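Local coordinates for (R)-specific secondary-alkylsulfatase (Pseudomonas sp., PDB 4AXH), which hydrolyses secondary alkyl sulfates of (R) configuration with strict inversion, using a pair of zinc ions to release sulfate and an (S)-alcohol, at residues Y177-I182 against N307-A312; L572-E577 against V605-T610; E79-W84 against A254-N259. One frame throughout, in Å; residues are numbered along the deposited sequence.

Contact 1: residues Y177-I182 against N307-A312. With ZN (zinc ion), chain D; ZN (zinc ion), chain C.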
ATOM      1  N   TYR A 177      13.556   4.261  23.545  1.00 31.99           N
ATOM      2  CA  TYR A 177      13.596   4.028  22.106  1.00 30.42           C
ATOM      3  C   TYR A 177      12.315   4.670  21.642  1.00 34.97           C
ATOM      4  O   TYR A 177      11.247   4.140  21.945  1.00 37.25           O
ATOM      5  CB  TYR A 177      13.559   2.527  21.760  1.00 30.36           C
ATOM      6  CG  TYR A 177      14.774   1.710  22.159  1.00 34.96           C
ATOM      7  CD1 TYR A 177      16.061   2.254  22.110  1.00 36.69           C
ATOM      8  CD2 TYR A 177      14.652   0.363  22.498  1.00 36.76           C
ATOM      9  CE1 TYR A 177      17.187   1.489  22.424  1.00 35.00           C
ATOM     10  CE2 TYR A 177      15.777  -0.418  22.784  1.00 37.55           C
ATOM     11  CZ  TYR A 177      17.041   0.150  22.752  1.00 39.83           C
ATOM     12  OH  TYR A 177      18.147  -0.611  23.047  1.00 36.41           O
ATOM     13  N   SER A 178      12.393   5.834  20.979  1.00 29.95           N
ATOM     14  CA  SER A 178      11.201   6.540  20.497  1.00 29.42           C
ATOM     15  C   SER A 178      10.366   5.667  19.544  1.00 33.17           C
ATOM     16  O   SER A 178       9.136   5.681  19.617  1.00 35.66           O
ATOM     17  CB  SER A 178      11.583   7.852  19.817  1.00 31.36           C
ATOM     18  OG  SER A 178      12.327   7.669  18.618  1.00 39.10           O
ATOM     19  N   HIS A 179      11.040   4.926  18.647  1.00 25.51           N
ATOM     20  CA  HIS A 179      10.402   4.080  17.641  1.00 23.93           C
ATOM     21  C   HIS A 179      11.376   3.028  17.070  1.00 28.25           C
ATOM     22  O   HIS A 179      12.599   3.091  17.316  1.00 26.18           O
ATOM     23  CB  HIS A 179       9.761   4.933  16.502  1.00 22.85           C
ATOM     24  CG  HIS A 179      10.724   5.774  15.720  1.00 24.08           C
ATOM     25  ND1 HIS A 179      11.376   6.851  16.299  1.00 24.87           N
ATOM     26  CD2 HIS A 179      11.065   5.707  14.413  1.00 23.68           C
ATOM     27  CE1 HIS A 179      12.090   7.395  15.327  1.00 23.46           C
ATOM     28  NE2 HIS A 179      11.945   6.733  14.174  1.00 23.32           N
ATOM     29  N   SER A 180      10.815   2.094  16.274  1.00 24.97           N
ATOM     30  CA  SER A 180      11.528   0.983  15.655  1.00 25.21           C
ATOM     31  C   SER A 180      12.409   1.305  14.417  1.00 33.25           C
ATOM     32  O   SER A 180      12.439   0.498  13.490  1.00 35.65           O
ATOM     33  CB  SER A 180      10.570  -0.172  15.392  1.00 25.22           C
ATOM     34  OG  SER A 180       9.536   0.233  14.517  1.00 35.70           O
ATOM     35  N   HIS A 181      13.163   2.432  14.414  1.00 28.09           N
ATOM     36  CA  HIS A 181      14.081   2.738  13.303  1.00 26.40           C
ATOM     37  C   HIS A 181      15.537   2.666  13.731  1.00 30.82           C
ATOM     38  O   HIS A 181      15.872   3.083  14.839  1.00 30.57           O
ATOM     39  CB  HIS A 181      13.767   4.067  12.618  1.00 25.97           C
ATOM     40  CG  HIS A 181      12.519   4.058  11.787  1.00 28.18           C
ATOM     41  ND1 HIS A 181      11.806   5.223  11.546  1.00 30.39           N
ATOM     42  CD2 HIS A 181      11.880   3.030  11.184  1.00 28.55           C
ATOM     43  CE1 HIS A 181      10.759   4.856  10.812  1.00 29.51           C
ATOM     44  NE2 HIS A 181      10.778   3.549  10.548  1.00 28.69           N
ATOM     45  N   ILE A 182      16.399   2.116  12.858  1.00 28.40           N
ATOM     46  CA  ILE A 182      17.819   1.904  13.143  1.00 30.82           C
ATOM     47  C   ILE A 182      18.589   3.151  13.596  1.00 35.01           C
ATOM     48  O   ILE A 182      19.546   3.031  14.359  1.00 36.71           O
ATOM     49  CB  ILE A 182      18.574   1.083  12.061  1.00 36.70           C
ATOM     50  CG1 ILE A 182      17.621   0.163  11.263  1.00 41.66           C
ATOM     51  CG2 ILE A 182      19.704   0.249  12.706  1.00 36.16           C
ATOM     52  CD1 ILE A 182      18.127  -0.330   9.813  1.00 65.22           C
ATOM     53  N   ASN A 307       8.582  15.931  23.063  1.00 34.67           N
ATOM     54  CA  ASN A 307       9.441  15.264  22.099  1.00 34.01           C
ATOM     55  C   ASN A 307       8.566  14.384  21.196  1.00 37.45           C
ATOM     56  O   ASN A 307       7.930  13.444  21.665  1.00 37.89           O
ATOM     57  CB  ASN A 307      10.598  14.513  22.752  1.00 27.15           C
ATOM     58  CG  ASN A 307      11.592  14.001  21.744  1.00 28.45           C
ATOM     59  OD1 ASN A 307      11.247  13.682  20.608  1.00 22.32           O
ATOM     60  ND2 ASN A 307      12.856  13.895  22.131  1.00 21.29           N
ATOM     61  N   THR A 308       8.539  14.720  19.901  1.00 31.50           N
ATOM     62  CA  THR A 308       7.704  14.085  18.876  1.00 30.20           C
ATOM     63  C   THR A 308       8.413  13.052  18.025  1.00 33.61           C
ATOM     64  O   THR A 308       7.931  12.758  16.921  1.00 34.37           O
ATOM     65  CB  THR A 308       7.108  15.155  17.976  1.00 34.90           C
ATOM     66  OG1 THR A 308       8.168  15.770  17.240  1.00 37.91           O
ATOM     67  CG2 THR A 308       6.338  16.196  18.752  1.00 28.53           C
ATOM     68  N   ALA A 309       9.565  12.509  18.506  1.00 27.01           N
ATOM     69  CA  ALA A 309      10.355  11.521  17.772  1.00 24.50           C
ATOM     70  C   ALA A 309      10.570  12.061  16.330  1.00 27.74           C
ATOM     71  O   ALA A 309      11.070  13.188  16.193  1.00 27.11           O
ATOM     72  CB  ALA A 309       9.624  10.172  17.764  1.00 24.49           C
ATOM     73  N   ASP A 310      10.140  11.297  15.284  1.00 24.07           N
ATOM     74  CA  ASP A 310      10.190  11.665  13.848  1.00 23.96           C
ATOM     75  C   ASP A 310       8.780  11.925  13.276  1.00 30.85           C
ATOM     76  O   ASP A 310       8.599  11.945  12.039  1.00 28.06           O
ATOM     77  CB  ASP A 310      10.824  10.551  13.014  1.00 24.60           C
ATOM     78  CG  ASP A 310      12.217  10.147  13.397  1.00 27.20           C
ATOM     79  OD1 ASP A 310      12.762  10.728  14.373  1.00 28.50           O
ATOM     80  OD2 ASP A 310      12.776   9.246  12.720  1.00 24.48           O
ATOM     81  N   ASN A 311       7.783  12.103  14.192  1.00 29.50           N
ATOM     82  CA  ASN A 311       6.397  12.316  13.832  1.00 29.27           C
ATOM     83  C   ASN A 311       6.077  13.667  13.218  1.00 31.92           C
ATOM     84  O   ASN A 311       5.058  13.789  12.518  1.00 31.63           O
ATOM     85  CB  ASN A 311       5.505  12.024  15.021  1.00 29.87           C
ATOM     86  CG  ASN A 311       5.659  10.610  15.457  1.00 46.09           C
ATOM     87  OD1 ASN A 311       5.613   9.685  14.638  1.00 40.60           O
ATOM     88  ND2 ASN A 311       5.949  10.430  16.730  1.00 40.29           N
ATOM     89  N   ALA A 312       6.911  14.685  13.486  1.00 26.95           N
ATOM     90  CA  ALA A 312       6.658  16.006  12.944  1.00 26.66           C
ATOM     91  C   ALA A 312       7.956  16.771  12.765  1.00 28.73           C
ATOM     92  O   ALA A 312       8.164  17.785  13.427  1.00 29.38           O
ATOM     93  CB  ALA A 312       5.695  16.765  13.856  1.00 27.57           C
TER
HETATM   94 ZN    ZN D 701      12.134   7.236  12.157  1.00 39.46          ZN
HETATM   95 ZN    ZN C 700      14.900   8.989  12.550  1.00 33.36          ZN
HETATM   96  O   HOH W   1      14.098   7.368  11.461  1.00 31.68           O
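H179 and D310 meet on the zinc ion of chain D, in the dinuclear centre of a metallo-beta-lactamase fold. Segment 177-182 carries the start of the His-X-His-X-Asp-His signature, in a loop between a strand and a helix, and segment 307-312 brings the bridging aspartate from the other sheet.

Metal bonds carry the contact. H179 reaches the zinc ion of chain D through NE2 at 2.1 Å, whereas H181 turns its ND1 to the same ion, also at 2.1 Å; the rings, with one residue between them, use different nitrogens. D310 OD2 is shared: it lies 2.2 Å from the zinc ion of chain D and 2.1 Å from that of chain C. Water 1 also spans the two ions. The carboxylate stands 74° from the plane of the H179 ring, with OD2 at the ring edge. E291 completes the first site; D183, H184 and H355 complete the second.

Hydrogen bonds within each loop order the ligands. H179 CG sits between the backbone N and the carbonyl carbon (chi1 62°), which puts NE2 on the metal and lets ND1 donate to S178 OG, itself bonded to D148 OD2; histidine suits this place because one nitrogen can bind metal while the other anchors the ring. Within segment 307-312, N307 OD1 accepts from A309 N in an Asx turn, and a type II' turn from T308 to N311 delivers D310.

Apolar contact is slight. The small side chains of S178 and A309 let the loops come close, their CB atoms lying 3.7 Å apart.

Contact 2: residues L572-E577 against V605-T610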
ATOM      1  N   LEU A 572      10.346 -31.012   5.767  1.00 90.59           N
ATOM      2  CA  LEU A 572      11.466 -30.966   6.699  1.00 89.82           C
ATOM      3  C   LEU A 572      11.021 -30.437   8.050  1.00 92.27           C
ATOM      4  O   LEU A 572      10.651 -29.268   8.152  1.00 93.25           O
ATOM      5  CB  LEU A 572      12.606 -30.066   6.144  1.00 90.06           C
ATOM      6  CG  LEU A 572      13.175 -30.343   4.725  1.00 95.21           C
ATOM      7  CD1 LEU A 572      12.358 -29.625   3.638  1.00 95.54           C
ATOM      8  CD2 LEU A 572      14.620 -29.876   4.622  1.00 97.80           C
ATOM      9  N   ASN A 573      11.052 -31.284   9.090  1.00 85.99           N
ATOM     10  CA  ASN A 573      10.777 -30.853  10.457  1.00 84.09           C
ATOM     11  C   ASN A 573      12.074 -30.279  11.010  1.00 84.20           C
ATOM     12  O   ASN A 573      13.160 -30.764  10.683  1.00 84.00           O
ATOM     13  CB  ASN A 573      10.308 -32.003  11.338  1.00 86.81           C
ATOM     14  CG  ASN A 573       8.848 -32.327  11.181  1.00126.95           C
ATOM     15  OD1 ASN A 573       8.043 -31.515  10.708  1.00123.80           O
ATOM     16  ND2 ASN A 573       8.468 -33.520  11.612  1.00123.94           N
ATOM     17  N   TRP A 574      11.960 -29.213  11.801  1.00 77.00           N
ATOM     18  CA  TRP A 574      13.072 -28.523  12.442  1.00 74.58           C
ATOM     19  C   TRP A 574      12.719 -28.398  13.916  1.00 77.22           C
ATOM     20  O   TRP A 574      11.590 -28.007  14.253  1.00 77.82           O
ATOM     21  CB  TRP A 574      13.279 -27.135  11.813  1.00 72.30           C
ATOM     22  CG  TRP A 574      13.819 -27.159  10.417  1.00 72.26           C
ATOM     23  CD1 TRP A 574      13.134 -27.441   9.271  1.00 75.05           C
ATOM     24  CD2 TRP A 574      15.156 -26.843  10.018  1.00 71.78           C
ATOM     25  NE1 TRP A 574      13.978 -27.373   8.186  1.00 74.44           N
ATOM     26  CE2 TRP A 574      15.218 -26.977   8.612  1.00 75.57           C
ATOM     27  CE3 TRP A 574      16.308 -26.439  10.714  1.00 72.90           C
ATOM     28  CZ2 TRP A 574      16.390 -26.739   7.887  1.00 74.55           C
ATOM     29  CZ3 TRP A 574      17.472 -26.213   9.997  1.00 74.25           C
ATOM     30  CH2 TRP A 574      17.508 -26.373   8.602  1.00 74.79           C
ATOM     31  N   VAL A 575      13.654 -28.788  14.797  1.00 71.15           N
ATOM     32  CA  VAL A 575      13.437 -28.744  16.242  1.00 69.44           C
ATOM     33  C   VAL A 575      14.566 -28.051  16.932  1.00 73.98           C
ATOM     34  O   VAL A 575      15.724 -28.428  16.767  1.00 73.36           O
ATOM     35  CB  VAL A 575      12.926 -30.058  16.923  1.00 72.18           C
ATOM     36  CG1 VAL A 575      12.785 -31.227  15.939  1.00 72.08           C
ATOM     37  CG2 VAL A 575      13.737 -30.450  18.157  1.00 71.49           C
ATOM     38  N   PHE A 576      14.229 -26.982  17.646  1.00 72.30           N
ATOM     39  CA  PHE A 576      15.178 -26.134  18.344  1.00 73.21           C
ATOM     40  C   PHE A 576      15.044 -26.319  19.850  1.00 81.61           C
ATOM     41  O   PHE A 576      14.153 -25.744  20.481  1.00 81.49           O
ATOM     42  CB  PHE A 576      14.980 -24.667  17.918  1.00 74.72           C
ATOM     43  CG  PHE A 576      15.300 -24.375  16.472  1.00 75.47           C
ATOM     44  CD1 PHE A 576      14.329 -24.519  15.485  1.00 77.63           C
ATOM     45  CD2 PHE A 576      16.554 -23.912  16.102  1.00 77.87           C
ATOM     46  CE1 PHE A 576      14.616 -24.224  14.146  1.00 80.47           C
ATOM     47  CE2 PHE A 576      16.840 -23.617  14.766  1.00 79.11           C
ATOM     48  CZ  PHE A 576      15.870 -23.776  13.795  1.00 78.54           C
ATOM     49  N   GLU A 577      15.918 -27.164  20.408  1.00 82.30           N
ATOM     50  CA  GLU A 577      15.961 -27.542  21.824  1.00 84.77           C
ATOM     51  C   GLU A 577      16.103 -26.364  22.790  1.00 91.74           C
ATOM     52  O   GLU A 577      15.418 -26.327  23.819  1.00 92.10           O
ATOM     53  CB  GLU A 577      17.024 -28.640  22.087  1.00 86.87           C
ATOM     54  CG  GLU A 577      18.400 -28.402  21.458  1.00101.93           C
ATOM     55  CD  GLU A 577      18.945 -29.431  20.468  1.00122.21           C
ATOM     56  OE1 GLU A 577      18.140 -30.142  19.821  1.00113.63           O
ATOM     57  OE2 GLU A 577      20.188 -29.506  20.324  1.00107.74           O
ATOM     58  N   VAL A 605      12.668 -35.617   6.577  1.00 96.88           N
ATOM     59  CA  VAL A 605      13.855 -35.358   7.404  1.00 95.23           C
ATOM     60  C   VAL A 605      13.439 -34.563   8.643  1.00 96.49           C
ATOM     61  O   VAL A 605      12.448 -33.836   8.590  1.00 95.62           O
ATOM     62  CB  VAL A 605      14.952 -34.596   6.612  1.00 98.78           C
ATOM     63  CG1 VAL A 605      16.341 -35.092   6.940  1.00 98.20           C
ATOM     64  CG2 VAL A 605      14.696 -34.607   5.123  1.00 98.70           C
ATOM     65  N   THR A 606      14.187 -34.713   9.756  1.00 91.64           N
ATOM     66  CA  THR A 606      13.975 -34.001  11.024  1.00 90.54           C
ATOM     67  C   THR A 606      15.318 -33.418  11.440  1.00 91.22           C
ATOM     68  O   THR A 606      16.311 -34.135  11.474  1.00 90.43           O
ATOM     69  CB  THR A 606      13.254 -34.887  12.064  1.00101.35           C
ATOM     70  OG1 THR A 606      12.025 -35.358  11.494  1.00105.37           O
ATOM     71  CG2 THR A 606      12.970 -34.154  13.384  1.00 97.35           C
ATOM     72  N   VAL A 607      15.369 -32.102  11.644  1.00 86.14           N
ATOM     73  CA  VAL A 607      16.610 -31.383  11.941  1.00 84.90           C
ATOM     74  C   VAL A 607      16.648 -30.829  13.371  1.00 87.77           C
ATOM     75  O   VAL A 607      16.054 -29.785  13.650  1.00 87.49           O
ATOM     76  CB  VAL A 607      16.916 -30.284  10.875  1.00 87.81           C
ATOM     77  CG1 VAL A 607      18.391 -29.908  10.884  1.00 87.18           C
ATOM     78  CG2 VAL A 607      16.479 -30.704   9.466  1.00 87.42           C
ATOM     79  N   LYS A 608      17.357 -31.533  14.266  1.00 83.63           N
ATOM     80  CA  LYS A 608      17.545 -31.124  15.658  1.00 83.92           C
ATOM     81  C   LYS A 608      18.834 -30.301  15.753  1.00 89.08           C
ATOM     82  O   LYS A 608      19.893 -30.781  15.346  1.00 89.63           O
ATOM     83  CB  LYS A 608      17.627 -32.338  16.600  1.00 86.50           C
ATOM     84  CG  LYS A 608      16.402 -33.261  16.580  1.00101.04           C
ATOM     85  CD  LYS A 608      16.169 -33.953  17.936  1.00109.17           C
ATOM     86  CE  LYS A 608      17.226 -34.961  18.355  1.00108.82           C
ATOM     87  NZ  LYS A 608      17.171 -35.244  19.816  1.00105.16           N
ATOM     88  N   LEU A 609      18.731 -29.053  16.255  1.00 84.73           N
ATOM     89  CA  LEU A 609      19.824 -28.081  16.413  1.00 83.72           C
ATOM     90  C   LEU A 609      19.383 -26.994  17.361  1.00 87.63           C
ATOM     91  O   LEU A 609      18.252 -27.028  17.848  1.00 87.69           O
ATOM     92  CB  LEU A 609      20.220 -27.457  15.044  1.00 83.53           C
ATOM     93  CG  LEU A 609      19.271 -26.429  14.362  1.00 87.62           C
ATOM     94  CD1 LEU A 609      19.907 -25.860  13.121  1.00 89.92           C
ATOM     95  CD2 LEU A 609      17.940 -27.041  13.956  1.00 87.14           C
ATOM     96  N   THR A 610      20.254 -26.014  17.601  1.00 84.70           N
ATOM     97  CA  THR A 610      19.954 -24.858  18.448  1.00 85.11           C
ATOM     98  C   THR A 610      19.985 -23.582  17.590  1.00 91.36           C
ATOM     99  O   THR A 610      20.592 -23.600  16.512  1.00 92.03           O
ATOM    100  CB  THR A 610      20.935 -24.770  19.641  1.00 87.08           C
ATOM    101  OG1 THR A 610      22.228 -24.361  19.192  1.00 82.10           O
ATOM    102  CG2 THR A 610      21.028 -26.062  20.425  1.00 83.95           C
TER
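Strands 572-576 and 605-609 run parallel, their axes inclined by 17°, and N573 and V575 each use both backbone N and O toward the partner strand. N573 N bonds V605 O, V607 N bonds N573 O at 2.8 Å, V575 N bonds V607 O at 2.8 Å, and L609 N bonds V575 O at 3.1 Å. A weak last bond from E577 N to L609 O ends the pairing.

One face of the pair is apolar. V607, branched at CB, lies alongside W574 and sets its CB over the six-membered ring, 4.0 Å from the centroid, a CH-pi contact. L609 has its CG between the backbone N and the carbonyl carbon (chi1 73°), and its forked end serves both aromatic neighbours: CD2 lies over the F576 face, 4.0 Å from the ring centroid and 22° off its normal, and also meets the edge of W574 at CE3, 3.7 Å away. Flat rings and a branched leucine thus interlock beneath L614 of helix 611-618 and L642 of helix 640-646.

The other face is more polar. N573 and T606 lie side by side, yet their polar ends look elsewhere: N573 OD1 accepts from N600 N, and T606 OG1 bonds D636. V575 CG1 touches T606 CG2 at 3.9 Å, and its CG2 runs beside the aliphatic part of K608. Where the strands end, E577 OE2 rests on T610 CG2, while the T610 hydroxyl caps helix 611-618.

With the hairpin 581-588/591-596 beyond one strand and strand 634-637 beyond the other, this parallel central pair gives the strand order of the sterol-carrier-protein-2-like fold, the family of the C-terminal part of alkylsulfatases.

Contact 3: residues E79-W84 against A254-N259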
ATOM      1  N   GLU A  79      38.728   0.284  13.016  1.00 34.86           N
ATOM      2  CA  GLU A  79      39.764   0.138  11.976  1.00 34.89           C
ATOM      3  C   GLU A  79      40.367   1.501  11.491  1.00 42.48           C
ATOM      4  O   GLU A  79      41.166   1.519  10.544  1.00 42.63           O
ATOM      5  CB  GLU A  79      39.208  -0.672  10.781  1.00 35.20           C
ATOM      6  CG  GLU A  79      38.745  -2.074  11.117  1.00 37.99           C
ATOM      7  CD  GLU A  79      38.593  -2.927   9.872  1.00 84.17           C
ATOM      8  OE1 GLU A  79      39.623  -3.287   9.248  1.00 71.70           O
ATOM      9  OE2 GLU A  79      37.431  -3.224   9.512  1.00 96.26           O
ATOM     10  N   GLY A  80      39.966   2.613  12.133  1.00 40.08           N
ATOM     11  CA  GLY A  80      40.427   3.965  11.816  1.00 38.84           C
ATOM     12  C   GLY A  80      39.748   4.646  10.645  1.00 43.70           C
ATOM     13  O   GLY A  80      40.088   5.796  10.350  1.00 43.35           O
ATOM     14  N   GLN A  81      38.797   3.939   9.941  1.00 40.32           N
ATOM     15  CA  GLN A  81      38.048   4.474   8.787  1.00 39.01           C
ATOM     16  C   GLN A  81      36.975   5.474   9.255  1.00 46.02           C
ATOM     17  O   GLN A  81      36.352   5.266  10.295  1.00 46.30           O
ATOM     18  CB  GLN A  81      37.351   3.388   7.958  1.00 39.05           C
ATOM     19  CG  GLN A  81      37.964   2.003   7.946  1.00 43.57           C
ATOM     20  CD  GLN A  81      36.965   1.021   7.365  1.00 57.63           C
ATOM     21  OE1 GLN A  81      36.074   0.498   8.050  1.00 48.23           O
ATOM     22  NE2 GLN A  81      37.043   0.793   6.074  1.00 56.37           N
ATOM     23  N   VAL A  82      36.731   6.528   8.441  1.00 42.71           N
ATOM     24  CA  VAL A  82      35.772   7.605   8.712  1.00 40.60           C
ATOM     25  C   VAL A  82      34.342   7.073   8.670  1.00 41.02           C
ATOM     26  O   VAL A  82      33.969   6.394   7.713  1.00 40.53           O
ATOM     27  CB  VAL A  82      35.973   8.862   7.805  1.00 43.04           C
ATOM     28  CG1 VAL A  82      35.231  10.071   8.370  1.00 41.97           C
ATOM     29  CG2 VAL A  82      37.449   9.198   7.647  1.00 42.60           C
ATOM     30  N   VAL A  83      33.579   7.362   9.741  1.00 35.34           N
ATOM     31  CA  VAL A  83      32.183   6.974   9.956  1.00 35.03           C
ATOM     32  C   VAL A  83      31.265   8.173   9.679  1.00 37.25           C
ATOM     33  O   VAL A  83      30.210   8.008   9.057  1.00 34.93           O
ATOM     34  CB  VAL A  83      31.976   6.402  11.405  1.00 38.59           C
ATOM     35  CG1 VAL A  83      30.503   6.283  11.791  1.00 37.98           C
ATOM     36  CG2 VAL A  83      32.648   5.060  11.548  1.00 38.39           C
ATOM     37  N   TRP A  84      31.666   9.363  10.202  1.00 31.90           N
ATOM     38  CA  TRP A  84      30.928  10.604  10.127  1.00 31.50           C
ATOM     39  C   TRP A  84      31.903  11.750   9.963  1.00 41.79           C
ATOM     40  O   TRP A  84      32.800  11.912  10.796  1.00 42.31           O
ATOM     41  CB  TRP A  84      30.131  10.806  11.425  1.00 29.26           C
ATOM     42  CG  TRP A  84      29.102  11.901  11.347  1.00 28.57           C
ATOM     43  CD1 TRP A  84      29.163  13.135  11.930  1.00 30.87           C
ATOM     44  CD2 TRP A  84      27.856  11.852  10.632  1.00 27.20           C
ATOM     45  NE1 TRP A  84      28.017  13.854  11.636  1.00 29.70           N
ATOM     46  CE2 TRP A  84      27.202  13.088  10.841  1.00 30.65           C
ATOM     47  CE3 TRP A  84      27.228  10.877   9.839  1.00 27.32           C
ATOM     48  CZ2 TRP A  84      25.933  13.350  10.329  1.00 29.88           C
ATOM     49  CZ3 TRP A  84      25.980  11.153   9.309  1.00 28.79           C
ATOM     50  CH2 TRP A  84      25.338  12.365   9.564  1.00 29.31           C
ATOM     51  N   ALA A 254      25.534   7.300   7.951  1.00 39.45           N
ATOM     52  CA  ALA A 254      26.788   6.905   8.582  1.00 38.19           C
ATOM     53  C   ALA A 254      27.432   5.802   7.745  1.00 42.49           C
ATOM     54  O   ALA A 254      26.751   4.914   7.215  1.00 39.74           O
ATOM     55  CB  ALA A 254      26.542   6.441  10.006  1.00 37.94           C
ATOM     56  N   THR A 255      28.750   5.908   7.591  1.00 41.28           N
ATOM     57  CA  THR A 255      29.555   4.997   6.799  1.00 41.20           C
ATOM     58  C   THR A 255      30.478   4.103   7.643  1.00 46.25           C
ATOM     59  O   THR A 255      30.946   4.524   8.695  1.00 47.37           O
ATOM     60  CB  THR A 255      30.260   5.785   5.671  1.00 46.44           C
ATOM     61  OG1 THR A 255      30.955   4.874   4.847  1.00 58.28           O
ATOM     62  CG2 THR A 255      31.234   6.849   6.183  1.00 41.77           C
ATOM     63  N   ASN A 256      30.735   2.868   7.172  1.00 42.99           N
ATOM     64  CA  ASN A 256      31.656   1.893   7.770  1.00 42.38           C
ATOM     65  C   ASN A 256      31.444   1.686   9.291  1.00 45.36           C
ATOM     66  O   ASN A 256      32.410   1.535  10.057  1.00 45.18           O
ATOM     67  CB  ASN A 256      33.118   2.308   7.458  1.00 41.41           C
ATOM     68  CG  ASN A 256      33.410   2.532   5.997  1.00 49.19           C
ATOM     69  OD1 ASN A 256      33.387   1.596   5.199  1.00 43.60           O
ATOM     70  ND2 ASN A 256      33.699   3.785   5.617  1.00 36.31           N
ATOM     71  N   ALA A 257      30.182   1.643   9.727  1.00 40.57           N
ATOM     72  CA  ALA A 257      29.921   1.543  11.155  1.00 39.72           C
ATOM     73  C   ALA A 257      29.149   0.315  11.640  1.00 45.40           C
ATOM     74  O   ALA A 257      28.754  -0.547  10.840  1.00 46.28           O
ATOM     75  CB  ALA A 257      29.283   2.818  11.634  1.00 40.16           C
ATOM     76  N   THR A 258      28.954   0.220  12.964  1.00 40.66           N
ATOM     77  CA  THR A 258      28.291  -0.937  13.545  1.00 39.90           C
ATOM     78  C   THR A 258      26.873  -0.609  14.051  1.00 41.87           C
ATOM     79  O   THR A 258      26.707   0.331  14.836  1.00 42.03           O
ATOM     80  CB  THR A 258      29.200  -1.539  14.624  1.00 46.57           C
ATOM     81  OG1 THR A 258      29.343  -0.574  15.661  1.00 59.20           O
ATOM     82  CG2 THR A 258      30.598  -1.862  14.106  1.00 41.30           C
ATOM     83  N   ASN A 259      25.860  -1.395  13.604  1.00 35.56           N
ATOM     84  CA  ASN A 259      24.471  -1.260  14.032  1.00 34.37           C
ATOM     85  C   ASN A 259      24.135  -2.364  15.049  1.00 41.20           C
ATOM     86  O   ASN A 259      24.408  -3.558  14.838  1.00 40.65           O
ATOM     87  CB  ASN A 259      23.505  -1.287  12.847  1.00 31.68           C
ATOM     88  CG  ASN A 259      23.868  -0.346  11.724  1.00 52.86           C
ATOM     89  OD1 ASN A 259      24.071  -0.755  10.568  1.00 46.35           O
ATOM     90  ND2 ASN A 259      24.007   0.934  12.048  1.00 44.66           N
TER
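V83 O accepts a nearly straight hydrogen bond from T255 N, 2.9 Å long with 174° at the hydrogen, lying in the carbonyl plane on a lone pair. V83 and W84 form a classic beta bulge opposite I75 in the hairpin 74-76/82-85, and the chain turns a corner there; V83 O points to segment 254-259. The pairing is returned by V83 CA, which makes a CA-H...O contact with T255 O.

A second, weak bond joins N256 ND2 to V82 O at 3.4 Å. N256 has a left-handed backbone conformation, which asparagine tolerates well, and its CG lies anti to the carbonyl carbon (chi1 -53°), carrying the amide toward the hairpin. The Q81 side chain crosses that of N256 at about a right angle, the two amides 40° apart in plane, with Q81 OE1 3.5 Å from N256 CB; Q81 OE1 also has a weak bond to K540. Outside the two segments, Y535 OH bonds both T255 OG1 and N256 N and so pins the loop.

The apolar part centres on V83. Its two methyls both lie near T255 O; CG1 also packs on A257 CB at 3.7 Å, and CG2 lies 3.8 Å from N256 O. Valine fills this buried place, while alanine at 257 is small enough to admit it. W84, its indole NE1 bonded to G129 O, extends toward the zinc-binding residues, its side chain about 9 Å from that of H355. On the way its ring edge passes A254, with CZ3 4.1 Å from A254 N.

In the fold
Contacts 1 and 3 interlock along the chain, their segments coming in the order 79-84, 177-182, 254-259, 307-312, and their centres lie 23 Å apart. They touch where I182 CG2 packs on N259 CB at 4.1 Å, so the start of helix 182-185, just after the first zinc ligands, packs on the loop that the hairpin 74-76/82-85 borders. Contact 2 comes later in the sequence and stands apart, its centre 39 Å from that of contact 1 and 38 Å from that of contact 3. Its five-stranded sheet shares no strand with the two larger sheets of the metal-binding fold, consistent with a separate C-terminal module, though residues between Y535 and S541 still pack on contact 3.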